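Local coordinates for protein putative pore-forming toxin (Bacteroides vulgatus ATCC 8482, PDB 3KOG) that is of unknown molecular activity but may act in pore formation and is probably exported as a lipoprotein, at residues I60-K65 and A73-P78; E103-Q108 and M188-V193; G137-K142 and T212-N217; S182-Y187 and S221-Q226; Y194-K199 and P207-T212. All blocks are in the same frame, centred on the assembly; numbering follows the deposited sequence. Where two conformers were deposited one is given.

Contact 1 (I60-K65 and A73-P78); sequences ININAK and ASVTIP
Ile60 and Val75 pair across two antiparallel strands and are joined by two backbone hydrogen bonds, Ile60 N to Val75 O at 2.9 Å and Val75 N to Ile60 O at 3.0 Å. Two residues further on, Ile62 and Ala73 repeat the exchange, with Ile62 N to Ala73 O the shorter of its two bonds at 2.8 Å and almost straight (177° at the hydrogen).

On the face carrying these four residues the contact is purely aliphatic. The CG1 branch of Val75 lies between its own backbone N and carbonyl carbon (chi1 59°), from where it meets CD1 of Ile62 at 3.7 Å and, more loosely, CB of Ile60 at 4.0 Å. Ile77, two residues beyond Val75, swings its CD1 back to Ile60 CG1, also 3.7 Å away, the two side chains crossing at a slant. Asn61 and Ser74 form the non-hydrogen-bonded pair and turn to the exposed opposite face.

A second shell packs on these side chains. Ile21 of strand 18-27 lies against both Ile60 and Val75, while Val90 of strand 85-94 touches Ile62 and Ala73; Ile40 and Phe42 of the adjacent strand 39-42 touch Ile62. The arrangement is a beta hairpin of strands 58-66 and 69-77, whose apolar face packs on a second sheet in the manner of a beta sandwich, consistent with the transthyretin-like clan of its family.

Contact 2 (E103-Q108 and M188-V193); sequences ESSNSQ and MKTTSV
Ser105 and Ser192 face each other on one side of the sheet with their hydroxyls in hydrogen-bonding contact, OG to OG 2.8 Å. Ser105 OG is reached with its torsion near 180° (chi1 -163°), whereas Ser192 OG lies beside its own backbone N, and the two oxygens close over the gap between the strands. Next along the same face, Ser107 OG and Thr190 OG1 form a second hydroxyl pair, again 2.8 Å apart. The methyl CG2 of Thr190 sits between these pairs, 3.2 Å from Ser105 OG. Glu102 OE2 is hydrogen-bonded to Ser192 OG, with Ser105 OG a weaker, competing partner.

The strands are antiparallel and interrupted by a classic beta bulge, in which Glu103 and Ser104 both oppose Val193: Glu103 N binds Val193 O at 2.7 Å, while the bond from Ser104 N is weak.

On the other face Gln108 and Lys189 run side by side in the same direction, Gln108 OE1 lying 3.8 Å from Lys189 CE. A water lies 2.7 Å from Lys189 O and near Gln108 OE1 and Thr191 OG1, more acceptors than it has protons for; Thr191 OG1 is also bonded to Asp214. Selenomethionine Met188, bent at chi2 and chi3, folds its CE back to 3.6 Å from Gln108 O.

Contact 3 (G137-K142 and T212-N217); sequences GSEVIK and TVDSYN
Glu139 and Asp214 exchange two backbone hydrogen bonds of 2.9 Å, Glu139 N to Asp214 O and Asp214 N to Glu139 O. Beyond them Ile141 and Lys142 both oppose Thr212 in a classic beta bulge: Thr212 O takes Ile141 N at 2.8 Å and Lys142 N weakly.

A polar side-chain link is seen in one of the two conformers of Glu139, which places OE2 3.1 Å from Tyr216 OH, at the edge of the phenol and in its plane. In that conformer the extended glutamate leans across Asp214 to reach the tyrosine hydroxyl. Asp214 OD1 is bonded to Thr191, and Lys189 offers OD2 a long, weak ion pair.

Apolar contacts are loose: Val140 CG2 lies 4.2 Å from Val213 CG2, and Ile141 CG1 3.9 Å from Thr212 CG2. Two methyl groups rest against oxygens instead. Ile141 CD1 lies 3.4 Å from Asp214 OD1, its side chain crossing that of the aspartate at about a right angle, and Val213 CG1 meets Ser138 OG, which is bonded to Tyr159 O.

Strand 207-225 is thus held between strand 126-143 here and strand 179-198 along its other edge, while Tyr159, just past helix 150-158, touches Val140 and Val213.

Contact 4 (S182-Y187 and S221-Q226); sequences SVFVDY and SPKNEQ
Phe184 and Lys223 form the close-packed part of this contact. The lysine chain, bent at chi2 (-69°), crosses the phenylalanine side chain at about a right angle and presents its methylenes to the ring edge: Lys223 CG lies in the ring plane 3.5 Å from Phe184 CD1, and CE of the same lysine is 3.8 Å from that atom. The aliphatic part of the lysine, rather than its ammonium group, thus makes the contact.

Beneath this pair, the backbones are firmly joined. Ser182 and Lys223 exchange two hydrogen bonds, the shorter from Lys223 N to Ser182 O at 2.8 Å. Phe184 and Ser221 exchange two more; Phe184 N approaches Ser221 O from above the carbonyl plane, 40° out of it. Between these pairs Val183 and Pro222 oppose each other on the other face with little side-chain contact.

Towards the two ends water takes over. One water lies 2.6 Å from Ser182 OG and gives a weak hydrogen bond to Glu225 OE1, bridging side chains that do not touch. At the other end, Asp186 OD1 and Ser221 OG are 4.5 Å apart, and a second water lies close to both, at distances short enough to leave its position doubtful. His114 stacks on the Phe184 ring and bonds Ser182 OG, while Thr112 holds Asp186 OD2 and Gln84 bonds Ser221 OG.

Segment 182-187, part of strand 179-198, lies between strands 207-225 and 98-120, the latter pairing through Ser115 and Lys113 with the backbone of Val183 and Val185.

Contact 5 (Y194-K199 and P207-T212); sequences YQIIEK and PVASFT
Tyr194 drops its CB onto one face of the Phe211 ring, 3.8 Å from the ring centroid and 24° off the normal, a CH-pi contact. The two aromatic planes are nearly parallel (15°) but slid so far apart that the rings barely overlap. Phe211 takes this place because its CG stands between backbone N and carbonyl carbon (chi1 64°), which folds the ring back over the neighbouring strand.

The hollow beside the ring is filled by Ile196: its CG1 reaches the ring edge at Phe211 CE1, 3.7 Å away, and its CG2 branch turns the other way to meet Val208 CG2 at 3.7 Å. Val208 in turn places CG1 against Glu198 CG. On the opposite face Gln195 runs alongside Pro207, while Ile197 CG1 packs loosely near Pro207 CB, at 4.3 Å.

A classic beta bulge shapes this end of the hairpin: Val208 and Ala209 both oppose Ile196, whose O takes Val208 N at 2.8 Å and whose N binds Ala209 O. Helix 150-158 covers the aromatic face, with Ile156 on Ile196 and Phe211 and Ile152 on Val208. The cohesion of this face therefore rests on aliphatic and CH-pi packing, with polar bonding across the strands supplied mainly by the backbone.

Overall arrangement
Contacts 2 to 5 belong to one sheet and follow the long hairpin of strands 179-198 and 207-225. Contact 5 lies near its turn and contact 4 towards its far end, their centres about 39 Å apart on opposite sides of the chain's centre. Contacts 2 and 3, centres about 9 Å apart, add strands 98-120 and 126-143 to its two edges and are joined directly, Thr190 N lying 2.7 Å from Ser215 O. Contact 3 shares Thr212 with contact 5. Contact 1 belongs to the separate three-stranded sheet, with nearest atoms about 6 Å from contact 3. The glycerol near contacts 1, 3 and 5 probably comes from crystallisation.

Contact 1 (I60-K65 and A73-P78)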
# COMPACT_ATOMS: atom_id res chain seq x y z
N ILE A 60 0.39 4.18 10.64
CA ILE A 60 0.90 3.01 11.39
C ILE A 60 2.43 3.13 11.38
O ILE A 60 3.00 3.41 10.32
CB ILE A 60 0.54 1.69 10.67
CG1 ILE A 60 -0.99 1.58 10.42
CG2 ILE A 60 1.10 0.44 11.43
CD1 ILE A 60 -1.82 1.65 11.73
N ASN A 61 3.07 2.93 12.51
CA ASN A 61 4.51 2.94 12.58
C ASN A 61 4.97 1.49 12.68
O ASN A 61 4.46 0.69 13.49
CB ASN A 61 5.00 3.75 13.78
CG ASN A 61 4.81 5.25 13.61
OD1 ASN A 61 4.27 5.73 12.62
ND2 ASN A 61 5.23 6.00 14.60
N ILE A 62 5.94 1.13 11.86
CA ILE A 62 6.51 -0.24 11.90
C ILE A 62 7.94 -0.17 12.39
O ILE A 62 8.71 0.59 11.84
CB ILE A 62 6.47 -0.89 10.53
CG1 ILE A 62 5.04 -1.00 10.01
CG2 ILE A 62 6.96 -2.36 10.62
CD1 ILE A 62 4.66 0.08 9.05
N ASN A 63 8.28 -0.91 13.45
CA ASN A 63 9.62 -0.95 13.96
C ASN A 63 10.24 -2.33 13.70
O ASN A 63 9.52 -3.35 13.68
CB ASN A 63 9.65 -0.65 15.46
CG ASN A 63 9.51 0.84 15.76
OD1 ASN A 63 8.44 1.43 15.61
ND2 ASN A 63 10.61 1.45 16.21
N ALA A 64 11.54 -2.35 13.48
CA ALA A 64 12.26 -3.62 13.29
C ALA A 64 13.56 -3.63 14.07
O ALA A 64 14.14 -2.58 14.29
CB ALA A 64 12.54 -3.82 11.80
N LYS A 65 14.01 -4.81 14.49
CA LYS A 65 15.23 -4.98 15.29
C LYS A 65 15.93 -6.22 14.72
O LYS A 65 15.27 -7.24 14.49
CB LYS A 65 14.97 -5.28 16.79
CG LYS A 65 14.35 -4.19 17.63
CD LYS A 65 14.37 -4.63 19.15
N ALA A 73 9.60 2.97 10.20
CA ALA A 73 8.99 3.69 9.09
C ALA A 73 7.53 3.81 9.39
O ALA A 73 6.97 3.01 10.09
CB ALA A 73 9.16 2.95 7.76
N SER A 74 6.93 4.84 8.83
CA SER A 74 5.51 5.04 8.94
C SER A 74 4.83 4.87 7.57
O SER A 74 5.45 5.11 6.51
CB SER A 74 5.25 6.40 9.56
OG SER A 74 5.76 6.43 10.88
N VAL A 75 3.60 4.40 7.60
CA VAL A 75 2.79 4.24 6.41
C VAL A 75 1.38 4.76 6.71
O VAL A 75 0.78 4.53 7.77
CB VAL A 75 2.76 2.78 5.96
CG1 VAL A 75 2.21 1.92 7.05
CG2 VAL A 75 1.94 2.64 4.71
N THR A 76 0.85 5.51 5.77
CA THR A 76 -0.52 6.08 5.94
C THR A 76 -1.46 5.12 5.18
O THR A 76 -1.31 4.91 3.98
CB THR A 76 -0.59 7.52 5.41
OG1 THR A 76 0.23 8.32 6.22
CG2 THR A 76 -2.09 8.07 5.46
N ILE A 77 -2.33 4.46 5.90
CA ILE A 77 -3.47 3.75 5.30
C ILE A 77 -4.40 4.82 4.74
O ILE A 77 -4.79 5.78 5.46
CB ILE A 77 -4.24 2.90 6.39
CG1 ILE A 77 -3.35 1.85 7.03
CG2 ILE A 77 -5.56 2.26 5.85
CD1 ILE A 77 -3.99 1.26 8.34
N PRO A 78 -4.81 4.70 3.46
CA PRO A 78 -5.77 5.63 2.92
C PRO A 78 -7.18 5.42 3.48
O PRO A 78 -7.51 4.32 3.91
CB PRO A 78 -5.74 5.33 1.44
CG PRO A 78 -5.49 3.79 1.40
CD PRO A 78 -4.53 3.57 2.53

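Contact 2 (E103-Q108 and M188-V193)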
# COMPACT_ATOMS: atom_id res chain seq x y z
N GLU A 103 10.58 12.90 4.63
CA GLU A 103 10.39 14.32 4.89
C GLU A 103 9.07 14.82 4.31
O GLU A 103 8.50 15.78 4.82
CB GLU A 103 11.50 15.14 4.21
CG GLU A 103 12.95 14.84 4.71
CD GLU A 103 13.11 15.06 6.22
OE1 GLU A 103 12.43 15.96 6.74
OE2 GLU A 103 13.89 14.34 6.88
N SER A 104 8.60 14.21 3.22
CA SER A 104 7.37 14.65 2.57
C SER A 104 6.88 13.52 1.64
O SER A 104 7.67 12.69 1.18
CB SER A 104 7.59 15.94 1.81
OG SER A 104 8.33 15.74 0.65
N SER A 105 5.57 13.48 1.41
CA SER A 105 4.98 12.42 0.63
C SER A 105 3.69 12.92 -0.01
O SER A 105 2.88 13.55 0.65
CB SER A 105 4.70 11.20 1.49
OG SER A 105 4.50 10.09 0.67
N ASN A 106 3.52 12.66 -1.29
CA ASN A 106 2.31 13.07 -1.98
C ASN A 106 1.87 11.98 -2.93
O ASN A 106 2.65 11.56 -3.77
CB ASN A 106 2.55 14.36 -2.76
CG ASN A 106 1.33 14.81 -3.54
OD1 ASN A 106 0.42 15.46 -2.99
ND2 ASN A 106 1.29 14.47 -4.83
N SER A 107 0.61 11.54 -2.79
CA SER A 107 0.04 10.48 -3.60
C SER A 107 -0.95 11.04 -4.59
O SER A 107 -1.70 11.98 -4.28
CB SER A 107 -0.63 9.46 -2.74
OG SER A 107 0.29 9.03 -1.78
N GLN A 108 -0.91 10.48 -5.78
CA GLN A 108 -1.81 10.88 -6.85
C GLN A 108 -2.22 9.62 -7.60
O GLN A 108 -1.55 8.58 -7.56
CB GLN A 108 -1.15 11.94 -7.76
CG GLN A 108 -0.20 11.37 -8.79
CD GLN A 108 0.59 12.45 -9.54
OE1 GLN A 108 1.65 12.91 -9.07
NE2 GLN A 108 0.11 12.84 -10.74
N MSE A 188 -1.78 4.08 -7.93
CA MSE A 188 -1.39 5.22 -7.14
C MSE A 188 0.15 5.39 -7.29
O MSE A 188 0.90 4.39 -7.26
CB MSE A 188 -1.71 4.94 -5.65
CG MSE A 188 -3.15 4.46 -5.33
SE MSE A 188 -4.43 5.74 -5.97
CE MSE A 188 -3.79 7.32 -5.09
N LYS A 189 0.58 6.63 -7.54
CA LYS A 189 1.99 7.01 -7.62
C LYS A 189 2.26 7.95 -6.47
O LYS A 189 1.62 8.99 -6.36
CB LYS A 189 2.31 7.71 -8.93
CG LYS A 189 3.80 8.13 -9.01
CD LYS A 189 4.17 8.71 -10.35
CE LYS A 189 3.98 10.19 -10.39
NZ LYS A 189 4.77 10.76 -11.54
N THR A 190 3.15 7.56 -5.55
CA THR A 190 3.44 8.34 -4.39
C THR A 190 4.90 8.86 -4.56
O THR A 190 5.80 8.08 -4.78
CB THR A 190 3.27 7.54 -3.12
OG1 THR A 190 1.91 7.09 -2.92
CG2 THR A 190 3.72 8.33 -1.89
N THR A 191 5.10 10.18 -4.51
CA THR A 191 6.42 10.81 -4.58
C THR A 191 6.81 11.24 -3.15
O THR A 191 6.10 12.02 -2.51
CB THR A 191 6.46 12.02 -5.54
OG1 THR A 191 5.92 11.60 -6.82
CG2 THR A 191 7.96 12.58 -5.71
N SER A 192 7.92 10.69 -2.67
CA SER A 192 8.41 10.90 -1.32
C SER A 192 9.86 11.35 -1.31
O SER A 192 10.68 10.81 -2.05
CB SER A 192 8.25 9.61 -0.51
OG SER A 192 6.88 9.14 -0.48
N VAL A 193 10.19 12.28 -0.45
CA VAL A 193 11.54 12.82 -0.32
C VAL A 193 12.04 12.32 1.02
O VAL A 193 11.34 12.45 2.03
CB VAL A 193 11.55 14.37 -0.33
CG1 VAL A 193 12.94 14.92 0.04
CG2 VAL A 193 11.01 14.93 -1.68
O HOH W 1 6.75 14.69 -1.95
O HOH W 2 2.99 11.15 -7.17

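Contact 3 (G137-K142 and T212-N217)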
# COMPACT_ATOMS: atom_id res chain seq x y z
N GLY A 137 5.82 -1.33 -6.40
CA GLY A 137 7.25 -1.19 -6.42
C GLY A 137 7.66 0.25 -6.26
O GLY A 137 6.88 1.06 -5.84
N SER A 138 8.90 0.54 -6.59
CA SER A 138 9.57 1.72 -6.13
C SER A 138 10.80 1.99 -7.04
O SER A 138 11.47 1.05 -7.46
CB SER A 138 9.99 1.48 -4.70
OG SER A 138 10.62 2.58 -4.14
N GLU A 139 11.00 3.27 -7.36
CA GLU A 139 12.15 3.76 -8.14
C GLU A 139 12.68 5.08 -7.55
O GLU A 139 11.90 5.97 -7.19
CB GLU A 139 11.79 3.95 -9.63
CG GLU A 139 10.47 4.71 -9.89
CD GLU A 139 10.24 5.11 -11.36
OE1 GLU A 139 11.00 4.65 -12.26
OE2 GLU A 139 9.28 5.91 -11.62
N VAL A 140 14.00 5.21 -7.45
CA VAL A 140 14.61 6.47 -7.00
C VAL A 140 14.72 7.37 -8.23
O VAL A 140 15.31 6.98 -9.21
CB VAL A 140 15.99 6.24 -6.35
CG1 VAL A 140 16.69 7.59 -6.07
CG2 VAL A 140 15.82 5.48 -5.05
N ILE A 141 14.08 8.54 -8.19
CA ILE A 141 14.07 9.44 -9.36
C ILE A 141 15.03 10.60 -9.19
O ILE A 141 15.28 11.34 -10.12
CB ILE A 141 12.64 9.91 -9.75
CG1 ILE A 141 12.01 10.84 -8.67
CG2 ILE A 141 11.78 8.66 -10.08
CD1 ILE A 141 10.64 11.44 -9.00
N LYS A 142 15.57 10.76 -7.98
CA LYS A 142 16.54 11.82 -7.75
C LYS A 142 17.39 11.41 -6.56
O LYS A 142 16.89 10.88 -5.57
CB LYS A 142 15.83 13.16 -7.50
CG LYS A 142 16.73 14.34 -7.39
CD LYS A 142 15.93 15.65 -7.31
CE LYS A 142 16.88 16.81 -6.90
NZ LYS A 142 16.13 18.06 -6.61
N THR A 212 14.75 11.18 -3.77
CA THR A 212 13.31 11.20 -4.01
C THR A 212 12.88 9.89 -4.64
O THR A 212 13.51 9.40 -5.58
CB THR A 212 12.93 12.39 -4.91
OG1 THR A 212 13.35 13.62 -4.28
CG2 THR A 212 11.39 12.40 -5.17
N VAL A 213 11.79 9.34 -4.13
CA VAL A 213 11.27 8.05 -4.58
C VAL A 213 9.85 8.12 -5.15
O VAL A 213 8.94 8.66 -4.49
CB VAL A 213 11.24 7.08 -3.43
CG1 VAL A 213 10.78 5.70 -3.91
CG2 VAL A 213 12.65 7.05 -2.74
N ASP A 214 9.64 7.52 -6.31
CA ASP A 214 8.29 7.25 -6.76
C ASP A 214 7.95 5.81 -6.43
O ASP A 214 8.67 4.88 -6.80
CB ASP A 214 8.12 7.45 -8.28
CG ASP A 214 8.00 8.90 -8.70
OD1 ASP A 214 7.81 9.83 -7.86
OD2 ASP A 214 8.01 9.10 -9.92
N SER A 215 6.88 5.63 -5.68
CA SER A 215 6.45 4.30 -5.28
C SER A 215 4.99 4.11 -5.73
O SER A 215 4.19 5.06 -5.77
CB SER A 215 6.57 4.07 -3.76
OG SER A 215 5.84 4.97 -2.99
N TYR A 216 4.68 2.86 -6.03
CA TYR A 216 3.44 2.51 -6.69
C TYR A 216 2.71 1.47 -5.91
O TYR A 216 3.32 0.57 -5.39
CB TYR A 216 3.70 1.98 -8.09
CG TYR A 216 4.36 2.99 -8.98
CD1 TYR A 216 5.75 3.14 -8.98
CD2 TYR A 216 3.60 3.83 -9.76
CE1 TYR A 216 6.35 4.09 -9.74
CE2 TYR A 216 4.20 4.79 -10.56
CZ TYR A 216 5.58 4.90 -10.54
OH TYR A 216 6.18 5.86 -11.30
N ASN A 217 1.39 1.60 -5.82
CA ASN A 217 0.56 0.55 -5.24
C ASN A 217 -0.85 0.60 -5.86
O ASN A 217 -1.17 1.55 -6.54
CB ASN A 217 0.50 0.62 -3.71
CG ASN A 217 -0.28 1.80 -3.18
OD1 ASN A 217 0.05 2.94 -3.46
ND2 ASN A 217 -1.32 1.52 -2.40

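Contact 4 (S182-Y187 and S221-Q226)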
# COMPACT_ATOMS: atom_id res chain seq x y z
N SER A 182 -19.63 -2.88 -11.41
CA SER A 182 -18.40 -2.72 -12.15
C SER A 182 -17.22 -2.67 -11.19
O SER A 182 -17.39 -2.62 -9.97
CB SER A 182 -18.43 -1.44 -13.01
OG SER A 182 -18.51 -0.27 -12.21
N VAL A 183 -16.02 -2.69 -11.75
CA VAL A 183 -14.84 -2.63 -10.90
C VAL A 183 -13.90 -1.53 -11.40
O VAL A 183 -13.58 -1.49 -12.56
CB VAL A 183 -14.12 -3.99 -10.86
CG1 VAL A 183 -12.89 -3.92 -9.92
CG2 VAL A 183 -15.08 -5.08 -10.40
N PHE A 184 -13.42 -0.70 -10.49
CA PHE A 184 -12.29 0.19 -10.73
C PHE A 184 -10.99 -0.37 -10.15
O PHE A 184 -10.99 -1.01 -9.11
CB PHE A 184 -12.51 1.59 -10.14
CG PHE A 184 -13.57 2.39 -10.81
CD1 PHE A 184 -14.91 2.25 -10.45
CD2 PHE A 184 -13.23 3.36 -11.73
CE1 PHE A 184 -15.91 3.05 -11.07
CE2 PHE A 184 -14.20 4.12 -12.36
CZ PHE A 184 -15.54 3.95 -12.01
N VAL A 185 -9.90 -0.15 -10.87
CA VAL A 185 -8.56 -0.39 -10.38
C VAL A 185 -7.79 0.92 -10.52
O VAL A 185 -7.68 1.46 -11.62
CB VAL A 185 -7.86 -1.52 -11.15
CG1 VAL A 185 -6.43 -1.72 -10.64
CG2 VAL A 185 -8.69 -2.82 -11.04
N ASP A 186 -7.26 1.43 -9.41
CA ASP A 186 -6.49 2.64 -9.44
C ASP A 186 -5.05 2.33 -9.11
O ASP A 186 -4.79 1.74 -8.10
CB ASP A 186 -7.03 3.65 -8.45
CG ASP A 186 -8.38 4.23 -8.88
OD1 ASP A 186 -9.40 3.59 -8.63
OD2 ASP A 186 -8.42 5.32 -9.47
N TYR A 187 -4.14 2.80 -9.96
CA TYR A 187 -2.73 2.80 -9.70
C TYR A 187 -2.35 4.13 -9.12
O TYR A 187 -2.57 5.15 -9.72
CB TYR A 187 -1.93 2.56 -10.99
CG TYR A 187 -2.14 1.25 -11.68
CD1 TYR A 187 -2.66 0.16 -11.03
CD2 TYR A 187 -1.74 1.10 -13.00
CE1 TYR A 187 -2.82 -1.03 -11.66
CE2 TYR A 187 -1.89 -0.10 -13.65
CZ TYR A 187 -2.46 -1.16 -12.96
OH TYR A 187 -2.62 -2.39 -13.56
N SER A 221 -11.69 -1.22 -6.37
CA SER A 221 -12.91 -0.60 -5.85
C SER A 221 -14.10 -1.20 -6.60
O SER A 221 -14.42 -0.72 -7.69
CB SER A 221 -12.86 0.87 -6.07
OG SER A 221 -11.73 1.46 -5.44
N PRO A 222 -14.67 -2.30 -6.09
CA PRO A 222 -15.91 -2.81 -6.70
C PRO A 222 -17.07 -1.84 -6.41
O PRO A 222 -17.15 -1.29 -5.32
CB PRO A 222 -16.14 -4.14 -5.99
CG PRO A 222 -14.84 -4.40 -5.18
CD PRO A 222 -14.28 -3.06 -4.91
N LYS A 223 -17.91 -1.60 -7.40
CA LYS A 223 -18.95 -0.59 -7.32
C LYS A 223 -20.30 -1.25 -7.57
O LYS A 223 -20.43 -2.05 -8.53
CB LYS A 223 -18.71 0.43 -8.43
CG LYS A 223 -17.43 1.23 -8.24
CD LYS A 223 -17.53 2.19 -7.05
CE LYS A 223 -16.39 3.26 -7.08
NZ LYS A 223 -16.17 3.84 -5.72
N ASN A 224 -21.26 -0.97 -6.69
CA ASN A 224 -22.64 -1.43 -6.85
C ASN A 224 -23.49 -0.17 -6.88
O ASN A 224 -23.65 0.47 -5.86
CB ASN A 224 -23.06 -2.38 -5.74
CG ASN A 224 -22.53 -3.80 -5.96
OD1 ASN A 224 -23.07 -4.57 -6.75
ND2 ASN A 224 -21.47 -4.14 -5.26
N GLU A 225 -23.97 0.18 -8.05
CA GLU A 225 -24.63 1.47 -8.30
C GLU A 225 -26.06 1.31 -8.74
O GLU A 225 -26.48 0.22 -9.16
CB GLU A 225 -23.89 2.17 -9.41
CG GLU A 225 -22.49 2.52 -9.02
CD GLU A 225 -21.72 3.13 -10.16
OE1 GLU A 225 -22.16 2.96 -11.34
OE2 GLU A 225 -20.68 3.78 -9.84
N GLN A 226 -26.80 2.42 -8.71
CA GLN A 226 -28.17 2.42 -9.17
C GLN A 226 -28.23 2.08 -10.65
O GLN A 226 -27.49 2.66 -11.45
CB GLN A 226 -28.81 3.79 -8.93
CG GLN A 226 -30.26 3.88 -9.37
CD GLN A 226 -31.20 3.02 -8.54
OE1 GLN A 226 -31.11 3.00 -7.30
NE2 GLN A 226 -32.13 2.35 -9.22
O HOH W 3 -20.98 0.19 -11.41
O HOH W 4 -10.00 1.56 -7.30

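Contact 5 (Y194-K199 and P207-T212)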
# COMPACT_ATOMS: atom_id res chain seq x y z
N TYR A 194 13.24 11.73 1.02
CA TYR A 194 13.88 11.20 2.19
C TYR A 194 15.20 11.91 2.43
O TYR A 194 15.92 12.25 1.48
CB TYR A 194 14.20 9.70 2.03
CG TYR A 194 13.01 8.78 1.93
CD1 TYR A 194 12.37 8.58 0.72
CD2 TYR A 194 12.44 8.18 3.07
CE1 TYR A 194 11.26 7.74 0.64
CE2 TYR A 194 11.32 7.38 2.96
CZ TYR A 194 10.75 7.17 1.75
OH TYR A 194 9.61 6.37 1.64
N GLN A 195 15.56 12.05 3.70
CA GLN A 195 16.94 12.36 4.06
C GLN A 195 17.54 11.16 4.79
O GLN A 195 16.84 10.45 5.59
CB GLN A 195 17.04 13.57 4.98
CG GLN A 195 16.74 14.87 4.32
CD GLN A 195 17.12 16.02 5.23
OE1 GLN A 195 16.76 16.03 6.39
NE2 GLN A 195 17.88 16.96 4.73
N ILE A 196 18.82 10.95 4.54
CA ILE A 196 19.59 9.99 5.29
C ILE A 196 20.31 10.81 6.35
O ILE A 196 20.98 11.78 6.03
CB ILE A 196 20.56 9.23 4.40
CG1 ILE A 196 19.75 8.37 3.43
CG2 ILE A 196 21.51 8.38 5.30
CD1 ILE A 196 20.52 7.77 2.32
N ILE A 197 20.14 10.42 7.61
CA ILE A 197 20.61 11.21 8.75
C ILE A 197 21.47 10.37 9.69
O ILE A 197 21.20 9.20 9.93
CB ILE A 197 19.43 11.82 9.56
CG1 ILE A 197 18.56 12.66 8.65
CG2 ILE A 197 19.98 12.69 10.75
CD1 ILE A 197 17.24 13.04 9.28
N GLU A 198 22.53 10.97 10.21
CA GLU A 198 23.44 10.28 11.13
C GLU A 198 22.75 9.90 12.44
O GLU A 198 22.02 10.70 13.00
CB GLU A 198 24.60 11.18 11.42
CG GLU A 198 25.50 11.43 10.21
CD GLU A 198 26.54 12.47 10.47
OE1 GLU A 198 26.34 13.29 11.40
OE2 GLU A 198 27.55 12.50 9.76
N LYS A 199 22.93 8.65 12.88
CA LYS A 199 22.54 8.28 14.24
C LYS A 199 23.56 8.91 15.18
O LYS A 199 24.75 8.92 14.87
CB LYS A 199 22.53 6.76 14.42
CG LYS A 199 21.47 6.03 13.57
CD LYS A 199 21.10 4.68 14.17
CE LYS A 199 19.89 4.10 13.47
NZ LYS A 199 19.14 3.08 14.25
N PRO A 207 22.01 15.51 8.41
CA PRO A 207 21.62 14.90 7.13
C PRO A 207 22.85 14.81 6.24
O PRO A 207 23.60 15.76 6.14
CB PRO A 207 20.58 15.87 6.56
CG PRO A 207 20.70 17.16 7.37
CD PRO A 207 21.48 16.87 8.61
N VAL A 208 23.08 13.63 5.67
CA VAL A 208 24.22 13.36 4.81
C VAL A 208 23.83 13.08 3.35
O VAL A 208 24.70 12.91 2.51
CB VAL A 208 25.10 12.16 5.31
CG1 VAL A 208 25.65 12.45 6.64
CG2 VAL A 208 24.32 10.83 5.34
N ALA A 209 22.53 13.01 3.06
CA ALA A 209 22.06 12.84 1.68
C ALA A 209 20.52 13.01 1.60
O ALA A 209 19.81 12.83 2.59
CB ALA A 209 22.45 11.44 1.19
N SER A 210 20.03 13.33 0.39
CA SER A 210 18.59 13.44 0.13
C SER A 210 18.28 12.73 -1.18
O SER A 210 19.04 12.82 -2.14
CB SER A 210 18.18 14.90 0.01
OG SER A 210 16.81 14.97 -0.29
N PHE A 211 17.18 12.02 -1.22
CA PHE A 211 16.76 11.34 -2.46
C PHE A 211 15.25 11.30 -2.53
O PHE A 211 14.55 11.45 -1.49
CB PHE A 211 17.39 9.95 -2.56
CG PHE A 211 16.95 8.98 -1.47
CD1 PHE A 211 17.53 9.03 -0.22
CD2 PHE A 211 16.00 8.04 -1.72
CE1 PHE A 211 17.16 8.15 0.79
CE2 PHE A 211 15.62 7.14 -0.74
CZ PHE A 211 16.21 7.20 0.52
N THR A 212 14.75 11.18 -3.77
CA THR A 212 13.31 11.20 -4.01
C THR A 212 12.88 9.89 -4.64
O THR A 212 13.51 9.40 -5.58
CB THR A 212 12.93 12.39 -4.91
OG1 THR A 212 13.35 13.62 -4.28
CG2 THR A 212 11.39 12.40 -5.17